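PDB 4WCT: fructosyl amine:oxygen oxidoreductase from Neosartorya fumigata, which probably catalyses the FAD-dependent oxidative deglycation of fructosyl amino acids (Amadori products), using molecular oxygen as electron acceptor. Local coordinates for residues A[320-329]-A[353-361]; A[362-373]-A[415-426]. One frame throughout, in Å; residues are numbered along the deposited sequence.

How the contacts relate
Contacts 1 and 2 follow one another along the chain: residues 353-361 run straight into 362-373, yet the two contacts do not otherwise touch and their centres lie about 24 Å apart. Contact 1 lays the loop 320-329 along strand 352-362, which carries Cys358 and Asp360 of the FAD pocket. In contact 2 the chain has left that strand, turned at 363-368 and entered strand 369-372, an outermost strand of the six-stranded sheet that includes strand 28-31, which leads into a Rossmann-type glycine motif, probably that of the FAD site; segment 415-426 covers it. Contact 1 thus contributes to the FAD pocket directly, while contact 2 approaches it through Phe368, whose side chain is about 6 Å from the cofactor.

Contact 1: residues A[320-329]-A[353-361]. With FAD (flavin-adenine dinucleotide), chain C.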
loop_
_atom_site.group_PDB
_atom_site.type_symbol
_atom_site.label_atom_id
_atom_site.label_comp_id
_atom_site.label_asym_id
_atom_site.label_seq_id
_atom_site.Cartn_x
_atom_site.Cartn_y
_atom_site.Cartn_z
ATOM N N SER A 320 16.475 -6.622 3.566
ATOM C CA SER A 320 16.180 -5.451 2.741
ATOM C C SER A 320 15.876 -4.200 3.586
ATOM O O SER A 320 15.024 -4.238 4.477
ATOM C CB SER A 320 14.971 -5.759 1.853
ATOM O OG SER A 320 14.720 -4.659 0.966
ATOM N N VAL A 321 16.591 -3.117 3.312
ATOM C CA VAL A 321 16.472 -1.874 4.072
ATOM C C VAL A 321 16.011 -0.758 3.151
ATOM O O VAL A 321 16.730 -0.355 2.244
ATOM C CB VAL A 321 17.816 -1.453 4.696
ATOM C CG1 VAL A 321 17.599 -0.208 5.554
ATOM C CG2 VAL A 321 18.342 -2.612 5.531
ATOM N N PRO A 322 14.886 -0.130 3.479
ATOM C CA PRO A 322 14.447 1.002 2.658
ATOM C C PRO A 322 15.364 2.189 2.701
ATOM O O PRO A 322 16.034 2.436 3.710
ATOM C CB PRO A 322 13.084 1.382 3.260
ATOM C CG PRO A 322 12.628 0.157 3.987
ATOM C CD PRO A 322 13.885 -0.517 4.484
ATOM N N PHE A 323 15.294 2.989 1.643
ATOM C CA PHE A 323 15.806 4.338 1.605
ATOM C C PHE A 323 14.884 5.181 0.723
ATOM O O PHE A 323 14.213 4.649 -0.170
ATOM C CB PHE A 323 17.222 4.370 1.038
ATOM C CG PHE A 323 17.322 3.899 -0.381
ATOM C CD1 PHE A 323 17.477 2.562 -0.687
ATOM C CD2 PHE A 323 17.271 4.791 -1.408
ATOM C CE1 PHE A 323 17.646 2.152 -2.003
ATOM C CE2 PHE A 323 17.395 4.394 -2.724
ATOM C CZ PHE A 323 17.519 3.054 -3.029
ATOM N N ALA A 324 14.886 6.487 0.934
ATOM C CA ALA A 324 13.977 7.368 0.164
ATOM C C ALA A 324 14.671 7.941 -1.056
ATOM O O ALA A 324 15.883 8.243 -1.016
ATOM C CB ALA A 324 13.496 8.491 1.074
ATOM N N LYS A 325 13.937 8.066 -2.172
ATOM C CA LYS A 325 14.468 8.730 -3.353
ATOM C C LYS A 325 13.344 9.197 -4.261
ATOM O O LYS A 325 12.437 8.402 -4.588
ATOM C CB LYS A 325 15.400 7.800 -4.136
ATOM C CG LYS A 325 16.294 8.518 -5.120
ATOM C CD LYS A 325 17.520 7.692 -5.459
ATOM C CE LYS A 325 18.349 8.349 -6.537
ATOM N NZ LYS A 325 19.320 9.330 -6.012
ATOM N N HIS A 326 13.407 10.483 -4.631
ATOM C CA HIS A 326 12.515 11.087 -5.604
ATOM C C HIS A 326 13.058 11.015 -7.031
ATOM O O HIS A 326 13.187 12.027 -7.721
ATOM C CB HIS A 326 12.200 12.513 -5.216
ATOM C CG HIS A 326 11.224 12.604 -4.091
ATOM N ND1 HIS A 326 10.565 13.778 -3.787
ATOM C CD2 HIS A 326 10.593 11.629 -3.393
ATOM C CE1 HIS A 326 9.655 13.531 -2.855
ATOM N NE2 HIS A 326 9.713 12.248 -2.544
ATOM N N GLN A 327 13.535 9.830 -7.370
ATOM C CA GLN A 327 13.814 9.427 -8.759
ATOM C C GLN A 327 13.450 7.952 -8.855
ATOM O O GLN A 327 13.212 7.312 -7.839
ATOM C CB GLN A 327 15.319 9.584 -9.094
ATOM C CG GLN A 327 15.937 10.980 -8.948
ATOM C CD GLN A 327 15.347 12.063 -9.822
ATOM O OE1 GLN A 327 14.622 11.811 -10.787
ATOM N NE2 GLN A 327 15.700 13.320 -9.495
ATOM N N ILE A 328 13.465 7.391 -10.066
ATOM C CA ILE A 328 13.315 5.955 -10.253
ATOM C C ILE A 328 14.412 5.444 -11.171
ATOM O O ILE A 328 15.051 6.255 -11.882
ATOM C CB ILE A 328 11.925 5.542 -10.830
ATOM C CG1 ILE A 328 11.696 6.148 -12.218
ATOM C CG2 ILE A 328 10.826 5.890 -9.810
ATOM C CD1 ILE A 328 10.354 5.783 -12.826
ATOM N N PRO A 329 14.694 4.139 -11.101
ATOM C CA PRO A 329 15.693 3.666 -12.046
ATOM C C PRO A 329 15.289 3.936 -13.490
ATOM O O PRO A 329 14.115 3.854 -13.855
ATOM C CB PRO A 329 15.793 2.166 -11.741
ATOM C CG PRO A 329 15.401 2.065 -10.299
ATOM C CD PRO A 329 14.282 3.068 -10.170
ATOM N N SER A 353 7.598 14.650 -14.903
ATOM C CA SER A 353 7.575 15.796 -14.026
ATOM C C SER A 353 7.935 15.475 -12.594
ATOM O O SER A 353 8.200 16.388 -11.764
ATOM C CB SER A 353 6.223 16.474 -14.114
ATOM O OG SER A 353 5.196 15.649 -13.626
ATOM N N PHE A 354 7.829 14.186 -12.258
ATOM C CA PHE A 354 8.067 13.679 -10.887
ATOM C C PHE A 354 8.274 12.183 -10.992
ATOM O O PHE A 354 7.672 11.542 -11.843
ATOM C CB PHE A 354 6.879 13.947 -9.995
ATOM C CG PHE A 354 7.072 13.497 -8.565
ATOM C CD1 PHE A 354 7.978 14.140 -7.738
ATOM C CD2 PHE A 354 6.363 12.414 -8.067
ATOM C CE1 PHE A 354 8.165 13.709 -6.419
ATOM C CE2 PHE A 354 6.576 11.959 -6.783
ATOM C CZ PHE A 354 7.472 12.602 -5.958
ATOM N N ALA A 355 9.066 11.617 -10.082
ATOM C CA ALA A 355 9.133 10.177 -9.955
ATOM C C ALA A 355 9.668 9.822 -8.567
ATOM O O ALA A 355 10.425 10.605 -7.968
ATOM C CB ALA A 355 10.028 9.575 -11.037
ATOM N N ARG A 356 9.254 8.675 -8.037
ATOM C CA ARG A 356 9.818 8.209 -6.788
ATOM C C ARG A 356 9.745 6.699 -6.657
ATOM O O ARG A 356 8.844 6.025 -7.228
ATOM C CB ARG A 356 9.180 8.894 -5.563
ATOM C CG ARG A 356 7.855 8.358 -5.069
ATOM C CD ARG A 356 7.405 9.157 -3.869
ATOM N NE ARG A 356 6.174 8.668 -3.228
ATOM C CZ ARG A 356 6.130 7.863 -2.161
ATOM N NH1 ARG A 356 7.204 7.258 -1.679
ATOM N NH2 ARG A 356 4.983 7.684 -1.552
ATOM N N ILE A 357 10.575 6.191 -5.753
ATOM C CA ILE A 357 10.384 4.865 -5.227
ATOM C C ILE A 357 9.462 4.917 -4.000
ATOM O O ILE A 357 9.396 5.924 -3.307
ATOM C CB ILE A 357 11.698 4.147 -4.938
ATOM C CG1 ILE A 357 12.495 4.808 -3.813
ATOM C CG2 ILE A 357 12.505 4.052 -6.244
ATOM C CD1 ILE A 357 13.795 4.100 -3.486
ATOM N N CYS A 358 8.758 3.817 -3.766
ATOM C CA CYS A 358 7.702 3.762 -2.757
ATOM C C CYS A 358 7.820 2.385 -2.100
ATOM O O CYS A 358 7.821 1.364 -2.804
ATOM C CB CYS A 358 6.365 3.941 -3.493
ATOM S SG CYS A 358 4.850 3.594 -2.593
ATOM N N TRP A 359 7.847 2.334 -0.769
ATOM C CA TRP A 359 8.126 1.109 -0.058
ATOM C C TRP A 359 6.899 0.565 0.646
ATOM O O TRP A 359 6.204 1.304 1.364
ATOM C CB TRP A 359 9.212 1.351 0.998
ATOM C CG TRP A 359 10.557 1.595 0.356
ATOM C CD1 TRP A 359 11.088 2.790 -0.037
ATOM C CD2 TRP A 359 11.543 0.596 0.054
ATOM N NE1 TRP A 359 12.335 2.601 -0.551
ATOM C CE2 TRP A 359 12.667 1.275 -0.485
ATOM C CE3 TRP A 359 11.626 -0.765 0.278
ATOM C CZ2 TRP A 359 13.831 0.604 -0.887
ATOM C CZ3 TRP A 359 12.780 -1.437 -0.132
ATOM C CH2 TRP A 359 13.852 -0.758 -0.722
ATOM N N ASP A 360 6.734 -0.740 0.552
ATOM C CA ASP A 360 5.785 -1.478 1.406
ATOM C C ASP A 360 6.539 -2.677 1.986
ATOM O O ASP A 360 7.762 -2.800 1.812
ATOM C CB ASP A 360 4.616 -1.951 0.571
ATOM C CG ASP A 360 3.315 -2.167 1.378
ATOM O OD1 ASP A 360 3.327 -2.230 2.640
ATOM O OD2 ASP A 360 2.269 -2.487 0.719
ATOM N N ALA A 361 5.821 -3.535 2.698
ATOM C CA ALA A 361 6.399 -4.815 3.094
ATOM C C ALA A 361 5.442 -5.973 2.868
ATOM O O ALA A 361 4.251 -5.879 3.197
ATOM C CB ALA A 361 6.862 -4.751 4.556
HETATM P PA FAD C . 2.897 3.754 5.182
HETATM O O1A FAD C . 1.682 4.377 4.558
HETATM O O2A FAD C . 4.181 3.655 4.419
HETATM O O5B FAD C . 3.146 4.535 6.523
HETATM C C5B FAD C . 4.255 4.179 7.361
HETATM C C4B FAD C . 4.573 5.379 8.247
HETATM O O4B FAD C . 5.547 4.977 9.264
HETATM C C3B FAD C . 5.172 6.568 7.502
HETATM O O3B FAD C . 4.424 7.776 7.716
HETATM C C2B FAD C . 6.587 6.681 8.075
HETATM O O2B FAD C . 7.147 7.992 8.075
HETATM C C1B FAD C . 6.415 6.065 9.465
HETATM N N9A FAD C . 7.697 5.567 10.011
HETATM C C8A FAD C . 8.706 4.979 9.344
HETATM N N7A FAD C . 9.740 4.723 10.177
HETATM C C5A FAD C . 9.320 5.087 11.417
HETATM C C6A FAD C . 9.940 5.143 12.735
HETATM N N6A FAD C . 11.192 4.690 12.924
HETATM N N1A FAD C . 9.213 5.692 13.731
HETATM C C2A FAD C . 7.957 6.133 13.582
HETATM N N3A FAD C . 7.345 6.146 12.385
HETATM C C4A FAD C . 7.991 5.645 11.304
HETATM N N1 FAD C . -2.245 -0.392 -2.079
HETATM C C2 FAD C . -3.543 -0.413 -2.543
HETATM O O2 FAD C . -4.424 -0.728 -1.745
HETATM N N3 FAD C . -3.853 0.003 -3.773
HETATM C C4 FAD C . -2.905 0.329 -4.678
HETATM O O4 FAD C . -3.151 0.712 -5.855
HETATM C C4X FAD C . -1.512 0.346 -4.266
HETATM N N5 FAD C . -0.529 0.690 -5.139
HETATM C C5X FAD C . 0.724 0.931 -4.645
HETATM C C6 FAD C . 1.709 1.507 -5.442
HETATM C C7 FAD C . 2.996 1.646 -4.959
HETATM C C7M FAD C . 4.011 2.329 -5.804
HETATM C C8 FAD C . 3.296 1.245 -3.578
HETATM C C8M FAD C . 4.646 1.411 -2.984
HETATM C C9 FAD C . 2.309 0.774 -2.749
HETATM C C9A FAD C . 1.042 0.549 -3.246
HETATM N N10 FAD C . 0.057 -0.021 -2.434
HETATM C C10 FAD C . -1.258 -0.038 -2.903
HETATM C "C1'" FAD C . 0.270 -0.500 -1.076
HETATM C "C2'" FAD C . -0.078 0.535 -0.018
HETATM O "O2'" FAD C . 0.535 1.755 -0.412
HETATM C "C3'" FAD C . 0.470 0.055 1.332
HETATM O "O3'" FAD C . 0.110 -1.317 1.547
HETATM C "C4'" FAD C . -0.033 0.923 2.490
HETATM O "O4'" FAD C . 0.059 2.300 2.129
HETATM C "C5'" FAD C . 0.861 0.658 3.694
HETATM O "O5'" FAD C . 0.377 1.423 4.797
HETATM P P FAD C . 1.259 1.522 6.137
HETATM O O1P FAD C . 0.523 2.427 7.098
HETATM O O2P FAD C . 1.623 0.110 6.526
HETATM O O3P FAD C . 2.593 2.261 5.639
HETATM O O HOH W 1 11.148 7.429 -1.702
HETATM O O HOH W 2 11.109 13.548 -9.097
#
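Strand 352-362 belongs to the large mixed sheet beside the flavin, and the loop 320-329 lies along it without forming a regular strand pair, with Pro322 resting on the indole of Trp359. Pro322 CA sits over the six-membered ring, 3.6 Å from its centroid and almost on the normal, a CH-pi contact in which the compact pyrrolidine, with CB near CD2, lies over the indole. Trp359 NE1 donates to Phe323 O at 2.8 Å; the oxygen is tilted out of the indole plane and the bond is bent, yet it gives this buried N-H a partner. Ser320 OG, near Trp359 CZ3, is bonded to Pro254 O and the amide of Asn307 in neighbouring strands.

Ile357 holds the middle. With CG1 between the backbone N and the carbonyl carbon (chi1 66°), its CD1 reaches over one face of the Phe323 ring, 4.1 Å from the centroid. Its amide gives Lys325 O a 3.1 Å bond, and a water joins Lys325 N to Ile357 O, so this isolated bridge stands in for regular strand pairing. Beyond it the ring of Phe354 turns its edge to the face of His326, a T-shaped pair with planes at 80° and centroids 5.0 Å apart. A second water links His326 O to Ala355 N. The small methyl of Ala355 fits against the beta branch of Ile328, CB to CG2 4.0 Å.

The strand's other face serves FAD. Cys358 SG lies 2.2 Å from FAD C8M, too short for a non-bonded contact and consistent with an unmodelled link like the cysteinyl-flavin bond of monomeric sarcosine oxidase. Asp360 OD2 accepts from the ribityl hydroxyl O3' and also from the amide of Gly387, while Arg356 sends NH2 to the carbonyls of Ala65 and Asn68.

Contact 2: residues A[362-373]-A[415-426]; sequences DTPDRAFLIDRH and IVRWRPETAVDR
Trp418 lays a face of its six-membered ring against His373, whose NE2 comes to 3.6 Å from CZ2; the planes are inclined at 45° and the contact is offset toward the rims. With CG anti to the backbone N (chi1 -174°), the indole extends to meet the histidine just along the chain from Asp371. Asp371 OD2 takes the amide of Trp418 through its anti lone pair at 2.9 Å, nearly straight at 167°. Next to it Ile370 N bonds to Val416 O, a single backbone link from the sheet's outermost strand to the loop following helix 410-413. Val416 fits between Phe368 and Ile370, with CG1 on Phe368 CB and CG2 near Ile370 CB; it also meets Phe94 of helix 86-102.

Arg419 has the length and the donors needed to serve the turn at 363-368. NH1 and NH2 both reach Phe368 O from the same face of its carbonyl plane, NH1 at 2.9 Å. NH2 also forms a salt bridge with Asp365 OD1 at 2.9 Å, on the syn lone pair, and a weak bond to Ala367 O, while NH1 reaches back to Arg417 O. Asp365 OD1 also accepts from Ala367 N, closing an Asx turn. Farther along, Arg426 grips Asp362 O end-on with both terminal nitrogens, NH2 at 2.9 Å, and Pro364 CD lies over one face of its guanidinium; NH1 also serves Lys250 O and NH2 Gln432 OE1.

Two arginines thus serve mainly backbone carbonyls, and the single carboxylate bound by Arg419 probably helps to balance its buried charge while fixing the turn that leads to Phe368 near the cofactor.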
loop_
_atom_site.group_PDB
_atom_site.type_symbol
_atom_site.label_atom_id
_atom_site.label_comp_id
_atom_site.label_asym_id
_atom_site.label_seq_id
_atom_site.Cartn_x
_atom_site.Cartn_y
_atom_site.Cartn_z
ATOM N N ASP A 362 5.970 -7.043 2.265
ATOM C CA ASP A 362 5.239 -8.251 1.963
ATOM C C ASP A 362 5.437 -9.287 3.077
ATOM O O ASP A 362 6.569 -9.542 3.520
ATOM C CB ASP A 362 5.720 -8.885 0.663
ATOM C CG ASP A 362 5.318 -8.113 -0.568
ATOM O OD1 ASP A 362 4.166 -7.606 -0.643
ATOM O OD2 ASP A 362 6.151 -8.100 -1.501
ATOM N N THR A 363 4.327 -9.868 3.510
ATOM C CA THR A 363 4.350 -11.099 4.297
ATOM C C THR A 363 4.567 -12.288 3.354
ATOM O O THR A 363 4.457 -12.156 2.132
ATOM C CB THR A 363 3.037 -11.234 5.043
ATOM O OG1 THR A 363 1.974 -11.254 4.092
ATOM C CG2 THR A 363 2.888 -10.071 6.046
ATOM N N PRO A 364 4.844 -13.483 3.907
ATOM C CA PRO A 364 5.062 -14.613 3.032
ATOM C C PRO A 364 3.879 -14.987 2.132
ATOM O O PRO A 364 4.088 -15.493 1.035
ATOM C CB PRO A 364 5.374 -15.750 4.021
ATOM C CG PRO A 364 5.996 -15.058 5.161
ATOM C CD PRO A 364 5.176 -13.795 5.311
ATOM N N ASP A 365 2.648 -14.756 2.590
ATOM C CA ASP A 365 1.467 -15.025 1.797
ATOM C C ASP A 365 0.713 -13.791 1.308
ATOM O O ASP A 365 -0.361 -13.919 0.674
ATOM C CB ASP A 365 0.544 -15.938 2.582
ATOM C CG ASP A 365 0.027 -15.323 3.876
ATOM O OD1 ASP A 365 0.380 -14.150 4.188
ATOM O OD2 ASP A 365 -0.705 -16.077 4.588
ATOM N N ARG A 366 1.297 -12.634 1.592
ATOM C CA ARG A 366 0.761 -11.329 1.258
ATOM C C ARG A 366 -0.611 -11.066 1.876
ATOM O O ARG A 366 -1.318 -10.150 1.445
ATOM C CB ARG A 366 0.783 -11.106 -0.259
ATOM C CG ARG A 366 2.207 -10.920 -0.772
ATOM C CD ARG A 366 2.276 -10.592 -2.249
ATOM N NE ARG A 366 1.557 -9.378 -2.562
ATOM C CZ ARG A 366 1.050 -9.100 -3.760
ATOM N NH1 ARG A 366 1.285 -9.894 -4.796
ATOM N NH2 ARG A 366 0.385 -7.965 -3.946
ATOM N N ALA A 367 -0.926 -11.758 2.976
ATOM C CA ALA A 367 -1.960 -11.304 3.905
ATOM C C ALA A 367 -1.357 -10.387 4.948
ATOM O O ALA A 367 -0.140 -10.373 5.153
ATOM C CB ALA A 367 -2.705 -12.495 4.536
ATOM N N PHE A 368 -2.193 -9.511 5.503
ATOM C CA PHE A 368 -1.725 -8.586 6.516
ATOM C C PHE A 368 -1.234 -9.297 7.772
ATOM O O PHE A 368 -1.403 -10.496 7.949
ATOM C CB PHE A 368 -2.817 -7.599 6.890
ATOM C CG PHE A 368 -3.488 -6.923 5.689
ATOM C CD1 PHE A 368 -2.734 -6.529 4.568
ATOM C CD2 PHE A 368 -4.837 -6.604 5.737
ATOM C CE1 PHE A 368 -3.349 -5.917 3.493
ATOM C CE2 PHE A 368 -5.463 -6.021 4.632
ATOM C CZ PHE A 368 -4.710 -5.687 3.515
ATOM N N LEU A 369 -0.556 -8.545 8.600
ATOM C CA LEU A 369 -0.056 -9.065 9.882
ATOM C C LEU A 369 -0.505 -8.107 10.976
ATOM O O LEU A 369 0.044 -7.013 11.151
ATOM C CB LEU A 369 1.454 -9.228 9.834
ATOM C CG LEU A 369 2.187 -9.540 11.154
ATOM C CD1 LEU A 369 1.577 -10.742 11.852
ATOM C CD2 LEU A 369 3.681 -9.712 10.915
ATOM N N ILE A 370 -1.609 -8.478 11.625
ATOM C CA ILE A 370 -2.220 -7.611 12.619
ATOM C C ILE A 370 -2.540 -8.495 13.813
ATOM O O ILE A 370 -3.433 -9.341 13.726
ATOM C CB ILE A 370 -3.522 -6.971 12.114
ATOM C CG1 ILE A 370 -3.272 -6.091 10.901
ATOM C CG2 ILE A 370 -4.165 -6.136 13.204
ATOM C CD1 ILE A 370 -4.555 -5.706 10.215
ATOM N N ASP A 371 -1.751 -8.362 14.877
ATOM C CA ASP A 371 -1.891 -9.253 16.035
ATOM C C ASP A 371 -1.134 -8.695 17.218
ATOM O O ASP A 371 -0.185 -7.955 17.063
ATOM C CB ASP A 371 -1.335 -10.634 15.688
ATOM C CG ASP A 371 -1.890 -11.749 16.572
ATOM O OD1 ASP A 371 -2.754 -11.491 17.463
ATOM O OD2 ASP A 371 -1.504 -12.905 16.312
ATOM N N ARG A 372 -1.529 -9.133 18.408
ATOM C CA ARG A 372 -0.725 -8.944 19.593
ATOM C C ARG A 372 0.461 -9.872 19.594
ATOM O O ARG A 372 0.375 -10.979 19.102
ATOM C CB ARG A 372 -1.601 -9.159 20.835
ATOM C CG ARG A 372 -2.873 -8.311 20.800
ATOM C CD ARG A 372 -3.914 -8.727 21.843
ATOM N NE ARG A 372 -3.323 -8.771 23.173
ATOM C CZ ARG A 372 -3.628 -7.935 24.162
ATOM N NH1 ARG A 372 -4.558 -7.002 23.986
ATOM N NH2 ARG A 372 -3.006 -8.037 25.334
ATOM N N HIS A 373 1.599 -9.374 20.034
ATOM C CA HIS A 373 2.833 -10.157 20.039
ATOM C C HIS A 373 2.728 -11.228 21.144
ATOM O O HIS A 373 2.390 -10.909 22.282
ATOM C CB HIS A 373 4.013 -9.239 20.310
ATOM C CG HIS A 373 5.337 -9.859 20.025
ATOM N ND1 HIS A 373 5.781 -10.985 20.684
ATOM C CD2 HIS A 373 6.238 -9.627 19.039
ATOM C CE1 HIS A 373 6.901 -11.412 20.125
ATOM N NE2 HIS A 373 7.248 -10.547 19.188
ATOM N N ILE A 415 -6.018 -15.473 9.771
ATOM C CA ILE A 415 -5.284 -15.219 8.544
ATOM C C ILE A 415 -4.194 -14.179 8.776
ATOM O O ILE A 415 -3.134 -14.269 8.187
ATOM C CB ILE A 415 -6.253 -14.762 7.440
ATOM C CG1 ILE A 415 -7.259 -15.872 7.090
ATOM C CG2 ILE A 415 -5.505 -14.351 6.186
ATOM C CD1 ILE A 415 -6.621 -17.194 6.752
ATOM N N VAL A 416 -4.480 -13.159 9.587
ATOM C CA VAL A 416 -3.544 -12.061 9.793
ATOM C C VAL A 416 -2.721 -12.213 11.080
ATOM O O VAL A 416 -2.036 -11.304 11.503
ATOM C CB VAL A 416 -4.237 -10.685 9.709
ATOM C CG1 VAL A 416 -4.910 -10.479 8.354
ATOM C CG2 VAL A 416 -5.190 -10.450 10.880
ATOM N N ARG A 417 -2.823 -13.380 11.726
ATOM C CA ARG A 417 -2.083 -13.636 12.956
ATOM C C ARG A 417 -0.569 -13.617 12.842
ATOM O O ARG A 417 -0.004 -13.843 11.769
ATOM C CB ARG A 417 -2.468 -15.012 13.510
ATOM C CG ARG A 417 -1.909 -16.190 12.741
ATOM C CD ARG A 417 -2.416 -17.466 13.398
ATOM N NE ARG A 417 -2.208 -18.658 12.580
ATOM C CZ ARG A 417 -1.088 -19.335 12.496
ATOM N NH1 ARG A 417 -1.120 -20.528 11.876
ATOM N NH2 ARG A 417 0.014 -18.915 13.147
ATOM N N TRP A 418 0.093 -13.434 13.991
ATOM C CA TRP A 418 1.525 -13.690 14.113
ATOM C C TRP A 418 1.883 -15.128 13.707
ATOM O O TRP A 418 1.220 -16.083 14.162
ATOM C CB TRP A 418 1.952 -13.407 15.547
ATOM C CG TRP A 418 3.394 -13.481 15.817
ATOM C CD1 TRP A 418 4.070 -14.504 16.433
ATOM C CD2 TRP A 418 4.359 -12.427 15.622
ATOM N NE1 TRP A 418 5.393 -14.209 16.491
ATOM C CE2 TRP A 418 5.597 -12.921 16.066
ATOM C CE3 TRP A 418 4.289 -11.113 15.140
ATOM C CZ2 TRP A 418 6.783 -12.171 15.977
ATOM C CZ3 TRP A 418 5.453 -10.349 15.125
ATOM C CH2 TRP A 418 6.689 -10.904 15.479
ATOM N N ARG A 419 2.804 -15.275 12.753
ATOM C CA ARG A 419 2.972 -16.560 12.046
ATOM C C ARG A 419 4.425 -16.755 11.571
ATOM O O ARG A 419 4.679 -16.998 10.385
ATOM C CB ARG A 419 1.953 -16.722 10.911
ATOM C CG ARG A 419 1.911 -15.611 9.855
ATOM C CD ARG A 419 0.619 -15.678 9.042
ATOM N NE ARG A 419 0.638 -14.809 7.866
ATOM C CZ ARG A 419 0.286 -13.533 7.866
ATOM N NH1 ARG A 419 -0.108 -12.928 8.959
ATOM N NH2 ARG A 419 0.342 -12.856 6.734
ATOM N N PRO A 420 5.387 -16.622 12.488
ATOM C CA PRO A 420 6.813 -16.774 12.137
ATOM C C PRO A 420 7.138 -18.129 11.502
ATOM O O PRO A 420 8.032 -18.216 10.647
ATOM C CB PRO A 420 7.528 -16.602 13.472
ATOM C CG PRO A 420 6.515 -17.022 14.498
ATOM C CD PRO A 420 5.188 -16.539 13.947
ATOM N N GLU A 421 6.340 -19.148 11.805
ATOM C CA GLU A 421 6.558 -20.463 11.193
ATOM C C GLU A 421 6.471 -20.427 9.676
ATOM O O GLU A 421 7.123 -21.227 8.986
ATOM C CB GLU A 421 5.618 -21.526 11.782
ATOM C CG GLU A 421 4.147 -21.424 11.437
ATOM C CD GLU A 421 3.377 -20.388 12.252
ATOM O OE1 GLU A 421 3.964 -19.676 13.094
ATOM O OE2 GLU A 421 2.160 -20.243 12.001
ATOM N N THR A 422 5.701 -19.479 9.135
ATOM C CA THR A 422 5.544 -19.391 7.691
ATOM C C THR A 422 6.752 -18.772 6.975
ATOM O O THR A 422 6.769 -18.724 5.746
ATOM C CB THR A 422 4.302 -18.556 7.293
ATOM O OG1 THR A 422 4.494 -17.199 7.689
ATOM C CG2 THR A 422 3.010 -19.103 7.941
ATOM N N ALA A 423 7.712 -18.221 7.718
ATOM C CA ALA A 423 8.809 -17.440 7.143
ATOM C C ALA A 423 10.169 -18.077 7.434
ATOM O O ALA A 423 11.220 -17.520 7.073
ATOM C CB ALA A 423 8.813 -16.040 7.708
ATOM N N VAL A 424 10.151 -19.282 7.978
ATOM C CA VAL A 424 11.418 -20.007 8.193
ATOM C C VAL A 424 12.091 -20.288 6.842
ATOM O O VAL A 424 11.425 -20.695 5.882
ATOM C CB VAL A 424 11.173 -21.321 8.980
ATOM C CG1 VAL A 424 12.452 -22.128 9.085
ATOM C CG2 VAL A 424 10.637 -20.995 10.366
ATOM N N ASP A 425 13.364 -19.931 6.737
ATOM C CA ASP A 425 14.124 -20.009 5.479
ATOM C C ASP A 425 13.427 -19.304 4.316
ATOM O O ASP A 425 13.496 -19.750 3.167
ATOM C CB ASP A 425 14.437 -21.451 5.069
ATOM C CG ASP A 425 15.166 -22.217 6.156
ATOM O OD1 ASP A 425 15.973 -21.598 6.870
ATOM O OD2 ASP A 425 14.851 -23.406 6.357
ATOM N N ARG A 426 12.766 -18.189 4.617
ATOM C CA ARG A 426 12.126 -17.426 3.556
ATOM C C ARG A 426 13.085 -17.177 2.382
ATOM O O ARG A 426 14.228 -16.729 2.560
ATOM C CB ARG A 426 11.685 -16.088 4.119
ATOM C CG ARG A 426 10.928 -15.249 3.110
ATOM C CD ARG A 426 10.035 -14.248 3.779
ATOM N NE ARG A 426 9.330 -13.421 2.807
ATOM C CZ ARG A 426 8.452 -12.484 3.120
ATOM N NH1 ARG A 426 8.323 -12.088 4.372
ATOM N NH2 ARG A 426 7.813 -11.839 2.159
HETATM O O HOH W 3 -2.296 -16.349 6.615
#